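Local coordinates for reticulocyte-binding protein 2a (PDB 4Z8N), which probably mediates binding of the malaria parasite Plasmodium vivax to red blood cells during invasion, through the erythrocyte-binding domain that makes up this chain, at residues Asn130-Ile133 with Tyr134-Leu137. Numbering follows the deposited sequence.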
# COMPACT_ATOMS: atom_id res chain seq x y z
N ASN A 130 13.58 -16.05 -5.34
CA ASN A 130 14.60 -15.05 -5.10
C ASN A 130 15.99 -15.67 -4.98
O ASN A 130 16.97 -15.11 -5.48
CB ASN A 130 14.28 -14.24 -3.84
CG ASN A 130 15.27 -13.11 -3.61
OD1 ASN A 130 15.31 -12.14 -4.38
ND2 ASN A 130 16.06 -13.21 -2.55
N GLU A 131 16.07 -16.82 -4.33
CA GLU A 131 17.34 -17.53 -4.20
C GLU A 131 17.76 -18.06 -5.57
O GLU A 131 18.95 -18.14 -5.88
CB GLU A 131 17.23 -18.68 -3.19
CG GLU A 131 18.52 -19.48 -3.03
CD GLU A 131 18.59 -20.25 -1.71
OE1 GLU A 131 18.11 -21.40 -1.67
OE2 GLU A 131 19.12 -19.70 -0.72
N LYS A 132 16.78 -18.41 -6.39
CA LYS A 132 17.04 -18.94 -7.72
C LYS A 132 17.65 -17.86 -8.62
O LYS A 132 18.44 -18.16 -9.51
CB LYS A 132 15.76 -19.50 -8.34
CG LYS A 132 15.98 -20.34 -9.59
CD LYS A 132 14.76 -21.18 -9.91
CE LYS A 132 15.06 -22.20 -11.00
NZ LYS A 132 13.96 -23.19 -11.16
N ILE A 133 17.27 -16.61 -8.38
CA ILE A 133 17.79 -15.49 -9.15
C ILE A 133 19.31 -15.37 -9.00
O ILE A 133 20.01 -15.09 -9.97
CB ILE A 133 17.13 -14.16 -8.72
CG1 ILE A 133 15.62 -14.21 -8.93
CG2 ILE A 133 17.72 -12.98 -9.50
CD1 ILE A 133 14.91 -12.90 -8.66
N TYR A 134 19.80 -15.61 -7.79
CA TYR A 134 21.24 -15.53 -7.50
C TYR A 134 22.06 -16.45 -8.40
O TYR A 134 23.13 -16.08 -8.87
CB TYR A 134 21.51 -15.86 -6.04
CG TYR A 134 21.32 -14.70 -5.09
CD1 TYR A 134 20.06 -14.39 -4.58
CD2 TYR A 134 22.39 -13.91 -4.69
CE1 TYR A 134 19.88 -13.33 -3.71
CE2 TYR A 134 22.22 -12.85 -3.82
CZ TYR A 134 20.96 -12.57 -3.33
OH TYR A 134 20.78 -11.51 -2.47
N SER A 135 21.56 -17.66 -8.63
CA SER A 135 22.27 -18.63 -9.45
C SER A 135 22.10 -18.34 -10.93
O SER A 135 22.96 -18.69 -11.74
CB SER A 135 21.80 -20.06 -9.13
OG SER A 135 20.46 -20.25 -9.55
N ILE A 136 20.99 -17.70 -11.29
CA ILE A 136 20.74 -17.34 -12.68
C ILE A 136 21.74 -16.28 -13.14
O ILE A 136 22.19 -16.29 -14.29
CB ILE A 136 19.30 -16.81 -12.87
CG1 ILE A 136 18.30 -17.95 -12.65
CG2 ILE A 136 19.11 -16.22 -14.26
CD1 ILE A 136 16.86 -17.54 -12.89
N LEU A 137 22.12 -15.39 -12.23
CA LEU A 137 23.08 -14.34 -12.55
C LEU A 137 24.52 -14.85 -12.60
O LEU A 137 25.45 -14.07 -12.79
CB LEU A 137 22.96 -13.19 -11.54
CG LEU A 137 22.32 -11.92 -12.10
CD1 LEU A 137 20.94 -12.21 -12.65
CD2 LEU A 137 22.27 -10.83 -11.04
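Lys-132 and Ile-133 keep the helical pattern going through backbone bonds to the residues four further on, Ile-136 N to Lys-132 O and Leu-137 N to Ile-133 O, each 3.1 Å long. The carbonyl of Lys-132 has a second donor: the hydroxyl of Ser-135, whose OG lies 2.9 Å from Lys-132 O. Serine suits this exposed place because its short side chain, with OG between backbone N and carbonyl carbon (chi1 68°), folds back onto the preceding turn and gives the hydroxyl a partner within its own helix. Tyr-134 also leans back along the helix, its flat ring laying an edge against a backbone carbonyl, with CD1 3.3 Å from Asn-130 O. The partly exposed Asn-130 suits its place by bringing a polar amide to the same ring, ND2 lying in the ring plane 4.0 Å from Tyr-134 CE1. Amide and ring planes stand 88° apart, so the two flat groups meet without stacking. The contact lies in the C-terminal part of helix 119-136 in the largely helical erythrocyte-binding domain. Ile-133 and Ile-136, branched and apolar, are buried: Ile-133 packs on Phe-31, Tyr-48 and Phe-254, Ile-136 on Asn-47 and Ala-51 of helix 42-69. Leu-137 fills its buried place against Tyr-253 and Phe-254 of helix 246-297, and Tyr-134, though exposed, meets Phe-254 edge-to-face. Exposed Lys-132, whose long aliphatic stem and charged end suit such a place, extends with CG 4.4 Å from Ile-136 CD1 and touches Gln-54.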